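PDB 5MUM: Bacint_00347 from Bacteroides intestinalis DSM 17393, which is a beta-propeller glycoside hydrolase that probably acts as a rhamnosidase, removing rhamnose from glycans. Local coordinates for residues A[190-195]-A[253-258]; A[101-106]-A[176-181]; A[300-305]-A[348-353]. All coordinates share one frame; numbering follows the deposited sequence. Where two conformers were deposited one is given.

Contact 1: A[190-195]-A[253-258]; sequences DVLIDG and LPIRYN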
loop_
_atom_site.group_PDB
_atom_site.type_symbol
_atom_site.label_atom_id
_atom_site.label_comp_id
_atom_site.label_asym_id
_atom_site.label_seq_id
_atom_site.Cartn_x
_atom_site.Cartn_y
_atom_site.Cartn_z
ATOM N N ASP A 190 8.804 9.145 -15.723
ATOM C CA ASP A 190 9.779 8.095 -16.057
ATOM C C ASP A 190 10.931 8.151 -15.044
ATOM O O ASP A 190 11.649 7.185 -14.835
ATOM C CB ASP A 190 10.453 8.485 -17.452
ATOM C CG ASP A 190 9.639 8.100 -18.659
ATOM O OD1 ASP A 190 9.138 6.992 -18.684
ATOM O OD2 ASP A 190 9.564 8.862 -19.667
ATOM N N VAL A 191 11.238 9.356 -14.610
ATOM C CA VAL A 191 12.434 9.664 -13.837
ATOM C C VAL A 191 12.007 10.660 -12.742
ATOM O O VAL A 191 12.230 11.884 -12.850
ATOM C CB VAL A 191 13.529 10.273 -14.758
ATOM C CG1 VAL A 191 14.843 10.491 -13.989
ATOM C CG2 VAL A 191 13.760 9.391 -15.990
ATOM N N LEU A 192 11.412 10.114 -11.693
ATOM C CA LEU A 192 10.922 10.907 -10.581
ATOM C C LEU A 192 11.868 10.881 -9.384
ATOM O O LEU A 192 12.278 11.934 -8.906
ATOM C CB LEU A 192 9.552 10.416 -10.184
ATOM C CG LEU A 192 8.856 11.182 -9.085
ATOM C CD1 LEU A 192 8.889 12.655 -9.395
ATOM C CD2 LEU A 192 7.453 10.649 -8.941
ATOM N N ILE A 193 12.196 9.676 -8.924
ATOM C CA ILE A 193 13.167 9.480 -7.866
ATOM C C ILE A 193 14.381 8.908 -8.553
ATOM O O ILE A 193 14.277 7.881 -9.203
ATOM C CB ILE A 193 12.674 8.544 -6.763
ATOM C CG1 ILE A 193 11.408 9.084 -6.088
ATOM C CG2 ILE A 193 13.739 8.387 -5.661
ATOM C CD1 ILE A 193 10.702 8.018 -5.297
ATOM N N ASP A 194 15.520 9.583 -8.390
ATOM C CA ASP A 194 16.768 9.221 -9.030
ATOM C C ASP A 194 17.857 8.845 -8.015
ATOM O O ASP A 194 18.371 9.694 -7.291
ATOM C CB ASP A 194 17.184 10.396 -9.912
ATOM C CG ASP A 194 18.461 10.175 -10.647
ATOM O OD1 ASP A 194 18.909 9.016 -10.775
ATOM O OD2 ASP A 194 19.041 11.214 -11.100
ATOM N N GLY A 195 18.219 7.569 -8.024
ATOM C CA GLY A 195 19.266 7.024 -7.169
ATOM C C GLY A 195 20.665 7.285 -7.696
ATOM O O GLY A 195 21.653 6.910 -7.019
ATOM N N LEU A 253 13.090 18.453 -10.799
ATOM C CA LEU A 253 13.138 16.994 -10.961
ATOM C C LEU A 253 14.390 16.563 -11.715
ATOM O O LEU A 253 14.929 17.357 -12.461
ATOM C CB LEU A 253 11.905 16.497 -11.726
ATOM C CG LEU A 253 10.585 16.901 -11.060
ATOM C CD1 LEU A 253 9.376 16.523 -11.902
ATOM C CD2 LEU A 253 10.476 16.274 -9.671
ATOM N N PRO A 254 14.869 15.332 -11.536
ATOM C CA PRO A 254 14.321 14.353 -10.607
ATOM C C PRO A 254 14.728 14.603 -9.161
ATOM O O PRO A 254 15.524 15.505 -8.868
ATOM C CB PRO A 254 14.919 13.050 -11.097
ATOM C CG PRO A 254 16.252 13.459 -11.607
ATOM C CD PRO A 254 16.071 14.823 -12.219
ATOM N N ILE A 255 14.171 13.816 -8.249
ATOM C CA ILE A 255 14.448 14.027 -6.838
ATOM C C ILE A 255 15.576 13.069 -6.462
ATOM O O ILE A 255 15.429 11.855 -6.585
ATOM C CB ILE A 255 13.241 13.735 -5.952
ATOM C CG1 ILE A 255 12.022 14.555 -6.422
ATOM C CG2 ILE A 255 13.595 14.032 -4.496
ATOM C CD1 ILE A 255 10.726 14.270 -5.719
ATOM N N ARG A 256 16.646 13.626 -5.941
ATOM C CA ARG A 256 17.857 12.903 -5.594
ATOM C C ARG A 256 18.109 13.016 -4.125
ATOM O O ARG A 256 17.441 13.755 -3.423
ATOM C CB ARG A 256 19.013 13.531 -6.342
ATOM C CG ARG A 256 18.957 13.260 -7.815
ATOM C CD ARG A 256 19.899 14.155 -8.599
ATOM N NE ARG A 256 19.860 13.647 -9.971
ATOM C CZ ARG A 256 19.915 14.366 -11.079
ATOM N NH1 ARG A 256 20.042 15.698 -11.051
ATOM N NH2 ARG A 256 19.861 13.722 -12.238
ATOM N N TYR A 257 19.109 12.299 -3.657
ATOM C CA TYR A 257 19.508 12.366 -2.260
ATOM C C TYR A 257 19.693 13.827 -1.777
ATOM O O TYR A 257 19.235 14.204 -0.694
ATOM C CB TYR A 257 20.767 11.517 -2.067
ATOM C CG TYR A 257 21.301 11.561 -0.676
ATOM C CD1 TYR A 257 20.628 10.953 0.359
ATOM C CD2 TYR A 257 22.519 12.215 -0.400
ATOM C CE1 TYR A 257 21.113 11.015 1.660
ATOM C CE2 TYR A 257 23.004 12.303 0.905
ATOM C CZ TYR A 257 22.299 11.697 1.921
ATOM O OH TYR A 257 22.787 11.769 3.207
ATOM N N ASN A 258 20.352 14.629 -2.610
ATOM C CA ASN A 258 20.748 15.984 -2.239
ATOM C C ASN A 258 19.586 16.933 -2.134
ATOM O O ASN A 258 19.599 17.771 -1.256
ATOM C CB ASN A 258 21.827 16.556 -3.202
ATOM C CG ASN A 258 21.256 17.003 -4.516
ATOM O OD1 ASN A 258 20.972 18.202 -4.704
ATOM N ND2 ASN A 258 21.052 16.065 -5.436
HETATM O O HOH W 1 20.275 10.159 -5.392
#
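I193 and I255 form a single parallel beta bridge between two loops on the outer side of the beta-propeller, in which I255 bonds the residues flanking I193, L192 and D194. The loop holding residues 190-195 leaves one blade after strand 184-189 and leads into the next, while residues 253-258 belong to the long connection between strands 228-236 and 261-264 of that second blade. I255 N gives its hydrogen to L192 O at 2.7 Å, and D194 N reaches I255 O at 2.9 Å in an almost straight bond (177°), so both polar backbone groups of I255 are used.

The ionic part lies one residue further along. D194 OD2 takes both NE (2.8 Å) and NH2 of R256, a side-on grip by two nitrogens on one oxygen. That oxygen lies near the guanidinium plane, but the carboxylate is turned 60° from it. With CG anti to the backbone N (chi1 -180°), D194 lies alongside the extended R256 chain; its other oxygen, OD1, accepts from E196 N. P254, which follows a cis peptide bond, lays CG over one face of the R256 guanidinium, 3.6 Å above its plane and toward the rim.

Among the apolar contacts, P254 CB meets V191 CG1 at 3.9 Å. Separately, L192 CD1 touches L253 CD2, while the L192 side chain also packs on L173 and M175 of the preceding blade and on L215 of the following one. Beyond the bridge, a water donates to D194 O at 2.7 Å and accepts from Y257 N at 3.0 Å.

Contact 2: A[101-106]-A[176-181]; sequences MLDGDG and NRYSVK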
loop_
_atom_site.group_PDB
_atom_site.type_symbol
_atom_site.label_atom_id
_atom_site.label_comp_id
_atom_site.label_asym_id
_atom_site.label_seq_id
_atom_site.Cartn_x
_atom_site.Cartn_y
_atom_site.Cartn_z
ATOM N N MET A 101 -8.350 -1.375 -8.774
ATOM C CA MET A 101 -8.986 -0.100 -8.553
ATOM C C MET A 101 -10.132 0.021 -9.543
ATOM O O MET A 101 -10.145 -0.647 -10.612
ATOM C CB MET A 101 -7.956 1.024 -8.744
ATOM C CG MET A 101 -8.427 2.432 -8.438
ATOM S SD MET A 101 -9.047 2.588 -6.781
ATOM C CE MET A 101 -7.629 2.094 -5.802
ATOM N N LEU A 102 -11.124 0.833 -9.206
ATOM C CA LEU A 102 -12.127 1.171 -10.198
ATOM C C LEU A 102 -11.905 2.585 -10.648
ATOM O O LEU A 102 -11.592 3.453 -9.819
ATOM C CB LEU A 102 -13.541 1.035 -9.641
ATOM C CG LEU A 102 -14.062 -0.400 -9.668
ATOM C CD1 LEU A 102 -13.396 -1.243 -8.615
ATOM C CD2 LEU A 102 -15.539 -0.394 -9.449
ATOM N N ASP A 103 -12.093 2.830 -11.940
ATOM C CA ASP A 103 -12.086 4.189 -12.452
ATOM C C ASP A 103 -13.456 4.849 -12.290
ATOM O O ASP A 103 -14.397 4.227 -11.805
ATOM C CB ASP A 103 -11.579 4.236 -13.885
ATOM C CG ASP A 103 -12.526 3.577 -14.902
ATOM O OD1 ASP A 103 -13.765 3.609 -14.742
ATOM O OD2 ASP A 103 -12.003 3.052 -15.926
ATOM N N GLY A 104 -13.541 6.098 -12.726
ATOM C CA GLY A 104 -14.735 6.939 -12.602
ATOM C C GLY A 104 -15.969 6.404 -13.252
ATOM O O GLY A 104 -17.070 6.675 -12.786
ATOM N N ASP A 105 -15.788 5.566 -14.263
ATOM C CA ASP A 105 -16.890 4.951 -14.973
ATOM C C ASP A 105 -17.249 3.582 -14.441
ATOM O O ASP A 105 -18.143 2.958 -14.973
ATOM C CB ASP A 105 -16.565 4.858 -16.453
ATOM C CG ASP A 105 -16.701 6.194 -17.176
ATOM O OD1 ASP A 105 -17.161 7.166 -16.558
ATOM O OD2 ASP A 105 -16.312 6.260 -18.367
ATOM N N GLY A 106 -16.544 3.123 -13.404
ATOM C CA GLY A 106 -16.810 1.856 -12.742
ATOM C C GLY A 106 -16.100 0.653 -13.308
ATOM O O GLY A 106 -16.366 -0.457 -12.869
ATOM N N ASN A 176 2.069 6.346 -14.416
ATOM C CA ASN A 176 1.150 6.601 -15.505
ATOM C C ASN A 176 -0.152 7.175 -14.996
ATOM O O ASN A 176 -0.508 6.997 -13.829
ATOM C CB ASN A 176 0.834 5.317 -16.239
ATOM C CG ASN A 176 2.073 4.649 -16.807
ATOM O OD1 ASN A 176 3.042 5.320 -17.177
ATOM N ND2 ASN A 176 2.037 3.331 -16.910
ATOM N N ARG A 177 -0.880 7.798 -15.924
ATOM C CA ARG A 177 -2.227 8.250 -15.682
ATOM C C ARG A 177 -3.153 7.647 -16.735
ATOM O O ARG A 177 -2.821 7.576 -17.914
ATOM C CB ARG A 177 -2.295 9.779 -15.773
ATOM C CG ARG A 177 -3.685 10.342 -15.567
ATOM C CD ARG A 177 -3.765 11.855 -15.673
ATOM N NE ARG A 177 -5.061 12.210 -16.258
ATOM C CZ ARG A 177 -5.316 12.443 -17.555
ATOM N NH1 ARG A 177 -4.359 12.451 -18.487
ATOM N NH2 ARG A 177 -6.566 12.727 -17.909
ATOM N N TYR A 178 -4.336 7.251 -16.276
ATOM C CA TYR A 178 -5.393 6.799 -17.120
ATOM C C TYR A 178 -6.440 7.893 -17.231
ATOM O O TYR A 178 -7.036 8.312 -16.225
ATOM C CB TYR A 178 -6.060 5.605 -16.507
ATOM C CG TYR A 178 -7.127 4.977 -17.345
ATOM C CD1 TYR A 178 -6.808 4.297 -18.504
ATOM C CD2 TYR A 178 -8.483 5.013 -16.936
ATOM C CE1 TYR A 178 -7.786 3.692 -19.267
ATOM C CE2 TYR A 178 -9.471 4.417 -17.696
ATOM C CZ TYR A 178 -9.124 3.749 -18.847
ATOM O OH TYR A 178 -10.112 3.108 -19.601
ATOM N N SER A 179 -6.674 8.319 -18.462
ATOM C CA SER A 179 -7.763 9.220 -18.756
ATOM C C SER A 179 -9.021 8.374 -18.947
ATOM O O SER A 179 -9.142 7.621 -19.919
ATOM C CB SER A 179 -7.471 10.030 -20.016
ATOM O OG SER A 179 -8.689 10.558 -20.548
ATOM N N VAL A 180 -9.941 8.482 -18.004
ATOM C CA VAL A 180 -11.180 7.752 -18.068
ATOM C C VAL A 180 -12.009 8.196 -19.276
ATOM O O VAL A 180 -12.695 7.366 -19.899
ATOM C CB VAL A 180 -11.940 7.843 -16.726
ATOM C CG1 VAL A 180 -12.489 9.252 -16.455
ATOM C CG2 VAL A 180 -13.018 6.781 -16.677
ATOM N N LYS A 181 -11.919 9.474 -19.643
ATOM C CA LYS A 181 -12.710 9.956 -20.801
ATOM C C LYS A 181 -12.153 9.434 -22.129
ATOM O O LYS A 181 -12.921 9.087 -23.029
ATOM C CB LYS A 181 -12.834 11.473 -20.798
ATOM C CG LYS A 181 -13.691 11.992 -19.654
ATOM C CD LYS A 181 -13.833 13.530 -19.703
HETATM O O HOH W 2 -12.586 3.035 -18.530
HETATM O O HOH W 3 -14.084 5.092 -19.553
#
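OD1 of D103, on the carboxylate that lies against Y178 and V180, is gripped by two backbone N-H groups of its own loop, those of D105 and Y107. The bond from D105 N, 2.9 Å long, closes an Asx turn and comes to the anti side of the oxygen, 33° out of the carboxylate plane. D103 to G106 form a type I beta turn, with G106 N bonded to D103 O. CG of D103 stands between its backbone N and carbonyl carbon (chi1 68°), which lets the carboxylate fold back over the turn while OD2 faces Y178.

OD2 approaches the Y178 ring obliquely, 3.4 Å from CE2, with carboxylate and ring planes only 4° apart. A water joins the two polar ends: it donates to D103 OD2 at 2.7 Å and hydrogen-bonds Y178 OH at the same length, lying in the plane of the ring at its edge. The tyrosine hydroxyl is also bonded to R123 NH1. In the beta-propeller this places the turn linking strands 98-102 and 108-112 of one blade against the end of strand 172-179 in the next, and G104 makes a backbone hydrogen bond with G157 of that neighbouring blade.

V180 supplies the apolar part through a single methyl. CG2, anti to the backbone N, reaches in between the two aspartates, 3.7 Å from D103 CG and equally far from D105 OD2, and passes close to the backbone of G104. A second water donates to D105 OD2 at 2.8 Å and to V180 O at 2.7 Å.

Contact 3: A[300-305]-A[348-353]; sequences PQYRIV and IFYIFR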
loop_
_atom_site.group_PDB
_atom_site.type_symbol
_atom_site.label_atom_id
_atom_site.label_comp_id
_atom_site.label_asym_id
_atom_site.label_seq_id
_atom_site.Cartn_x
_atom_site.Cartn_y
_atom_site.Cartn_z
ATOM N N PRO A 300 12.932 -2.874 17.537
ATOM C CA PRO A 300 12.258 -1.971 16.578
ATOM C C PRO A 300 10.890 -1.605 17.103
ATOM O O PRO A 300 10.232 -2.420 17.767
ATOM C CB PRO A 300 12.149 -2.824 15.315
ATOM C CG PRO A 300 13.313 -3.811 15.469
ATOM C CD PRO A 300 13.257 -4.146 16.905
ATOM N N GLN A 301 10.465 -0.391 16.806
ATOM C CA GLN A 301 9.195 0.129 17.287
ATOM C C GLN A 301 8.483 0.777 16.133
ATOM O O GLN A 301 9.109 1.454 15.284
ATOM C CB GLN A 301 9.423 1.189 18.350
ATOM C CG GLN A 301 10.213 0.741 19.547
ATOM C CD GLN A 301 9.393 -0.140 20.507
ATOM O OE1 GLN A 301 8.178 -0.369 20.329
ATOM N NE2 GLN A 301 10.074 -0.637 21.537
ATOM N N TYR A 302 7.191 0.587 16.109
ATOM C CA TYR A 302 6.338 1.273 15.166
ATOM C C TYR A 302 6.353 2.770 15.398
ATOM O O TYR A 302 6.433 3.248 16.542
ATOM C CB TYR A 302 4.920 0.801 15.288
ATOM C CG TYR A 302 4.624 -0.556 14.715
ATOM C CD1 TYR A 302 4.567 -0.746 13.350
ATOM C CD2 TYR A 302 4.370 -1.645 15.536
ATOM C CE1 TYR A 302 4.275 -1.969 12.802
ATOM C CE2 TYR A 302 4.101 -2.888 14.998
ATOM C CZ TYR A 302 4.003 -3.036 13.635
ATOM O OH TYR A 302 3.675 -4.254 13.096
ATOM N N ARG A 303 6.291 3.494 14.282
ATOM C CA ARG A 303 6.419 4.937 14.259
ATOM C C ARG A 303 5.384 5.550 13.359
ATOM O O ARG A 303 4.879 4.909 12.413
ATOM C CB ARG A 303 7.758 5.382 13.671
ATOM C CG ARG A 303 8.960 4.646 14.164
ATOM C CD ARG A 303 9.315 5.031 15.570
ATOM N NE ARG A 303 10.393 4.163 16.023
ATOM C CZ ARG A 303 11.310 4.498 16.914
ATOM N NH1 ARG A 303 11.350 5.718 17.439
ATOM N NH2 ARG A 303 12.197 3.610 17.274
ATOM N N ILE A 304 5.142 6.825 13.606
ATOM C CA ILE A 304 4.315 7.622 12.738
ATOM C C ILE A 304 5.097 8.897 12.504
ATOM O O ILE A 304 5.721 9.422 13.424
ATOM C CB ILE A 304 2.926 7.826 13.337
ATOM C CG1 ILE A 304 1.997 8.415 12.292
ATOM C CG2 ILE A 304 2.958 8.667 14.603
ATOM C CD1 ILE A 304 0.600 8.537 12.827
ATOM N N VAL A 305 5.141 9.320 11.245
ATOM C CA VAL A 305 5.902 10.491 10.831
ATOM C C VAL A 305 4.885 11.322 10.092
ATOM O O VAL A 305 4.199 10.796 9.216
ATOM C CB VAL A 305 7.045 10.109 9.909
ATOM C CG1 VAL A 305 7.791 11.353 9.413
ATOM C CG2 VAL A 305 7.983 9.166 10.611
ATOM N N ILE A 348 -5.956 9.033 14.770
ATOM C CA ILE A 348 -5.212 8.005 14.014
ATOM C C ILE A 348 -5.678 6.586 14.368
ATOM O O ILE A 348 -5.866 6.281 15.540
ATOM C CB ILE A 348 -3.717 8.040 14.360
ATOM C CG1 ILE A 348 -3.146 9.457 14.260
ATOM C CG2 ILE A 348 -2.952 7.090 13.443
ATOM C CD1 ILE A 348 -2.912 9.903 12.828
ATOM N N PHE A 349 -5.867 5.736 13.358
ATOM C CA PHE A 349 -6.079 4.295 13.563
ATOM C C PHE A 349 -4.917 3.654 12.844
ATOM O O PHE A 349 -4.755 3.816 11.628
ATOM C CB PHE A 349 -7.407 3.854 12.962
ATOM C CG PHE A 349 -8.570 4.624 13.486
ATOM C CD1 PHE A 349 -8.853 5.883 12.992
ATOM C CD2 PHE A 349 -9.341 4.129 14.528
ATOM C CE1 PHE A 349 -9.922 6.628 13.490
ATOM C CE2 PHE A 349 -10.418 4.865 15.032
ATOM C CZ PHE A 349 -10.706 6.108 14.518
ATOM N N TYR A 350 -4.110 2.954 13.595
ATOM C CA TYR A 350 -2.838 2.463 13.131
ATOM C C TYR A 350 -2.905 0.969 13.238
ATOM O O TYR A 350 -2.947 0.444 14.338
ATOM C CB TYR A 350 -1.756 3.053 14.042
ATOM C CG TYR A 350 -0.327 2.895 13.594
ATOM C CD1 TYR A 350 0.331 1.669 13.708
ATOM C CD2 TYR A 350 0.394 3.969 13.132
ATOM C CE1 TYR A 350 1.656 1.513 13.350
ATOM C CE2 TYR A 350 1.718 3.828 12.726
ATOM C CZ TYR A 350 2.351 2.595 12.842
ATOM O OH TYR A 350 3.658 2.439 12.490
ATOM N N ILE A 351 -2.951 0.299 12.094
ATOM C CA ILE A 351 -3.221 -1.124 12.018
ATOM C C ILE A 351 -1.922 -1.881 11.828
ATOM O O ILE A 351 -1.121 -1.558 10.967
ATOM C CB ILE A 351 -4.181 -1.447 10.849
ATOM C CG1 ILE A 351 -5.454 -0.576 10.931
ATOM C CG2 ILE A 351 -4.549 -2.916 10.860
ATOM C CD1 ILE A 351 -6.213 -0.703 12.228
ATOM N N PHE A 352 -1.740 -2.920 12.622
ATOM C CA PHE A 352 -0.506 -3.680 12.595
ATOM C C PHE A 352 -0.739 -5.109 13.041
ATOM O O PHE A 352 -1.863 -5.507 13.291
ATOM C CB PHE A 352 0.531 -2.978 13.452
ATOM C CG PHE A 352 0.268 -3.032 14.940
ATOM C CD1 PHE A 352 -0.586 -2.132 15.546
ATOM C CD2 PHE A 352 0.944 -3.949 15.748
ATOM C CE1 PHE A 352 -0.822 -2.162 16.917
ATOM C CE2 PHE A 352 0.728 -3.979 17.137
ATOM C CZ PHE A 352 -0.161 -3.086 17.714
ATOM N N ARG A 353 0.338 -5.875 13.111
ATOM C CA ARG A 353 0.276 -7.262 13.587
ATOM C C ARG A 353 1.635 -7.510 14.172
ATOM O O ARG A 353 2.657 -7.160 13.559
ATOM C CB ARG A 353 -0.027 -8.217 12.449
ATOM C CG ARG A 353 0.153 -9.705 12.721
ATOM C CD ARG A 353 1.567 -10.189 12.456
ATOM N NE ARG A 353 1.930 -9.991 11.070
ATOM C CZ ARG A 353 3.152 -10.136 10.573
ATOM N NH1 ARG A 353 4.196 -10.401 11.366
ATOM N NH2 ARG A 353 3.359 -9.937 9.275
#
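Y302, Y350 and F352 form an aromatic cluster between two neighbouring blades of the beta-propeller, where strand 301-305 of one sheet faces strand 348-352 of the next. The short strand axes approach to 9.9 Å at 144°, a spacing filled by side chains from both sheets.

The Y302 ring reaches across to the second strand and meets both of the other rings, which come to it by different first torsions. Y350 carries CG anti to the backbone N (chi1 -169°), so that its ring extends toward the backbone of Y302 and R303. It turns an edge to the face of the Y302 ring in an offset edge-to-face pair, centroids 5.7 Å apart, with Y350 CE1 at 3.7 Å from Y302 CD1. F352 CG stands between its backbone N and carbonyl carbon (chi1 71°), and the ring meets Y302 obliquely, CD2 lying 3.4 Å from Y302 CE2; F352 CB lies against the hydroxyl end of Y302, near CZ and OH.

Y302 OH is hydrogen-bonded to A337 O, beyond the two strands. R303 starts away from the other strand and bends back so that NE meets Q301 O, while its guanidinium engages D294 and W292.

I304 and I348 touch tip to tip at their CD1 atoms, but each was deposited in two conformers, which leaves this contact doubtful. The hydroxyl of Y350 donates to R303 O at 2.8 Å, standing above the carbonyl plane rather than on a lone pair.

Overall arrangement
From the N terminus, contact 2 comes first, closing a long loop from the turn after strand 98-102 to the end of strand 172-179. That strand belongs to the sheet running from strand 146-153 to strand 184-189, and contact 1 begins in the loop leaving it, closing residues 190-195 onto 253-258. Contact 3 joins strands 301-307 and 347-352 further along the chain. All three are in series; none nests or crosses. Contacts 2 and 3 tie successive blades; contact 1 ties the linker between two blades to a loop of the second. Nearest atoms of contacts 1 and 2 are about 6 Å apart. Contact 3 lies on the opposite side of the chain's centre from contact 2.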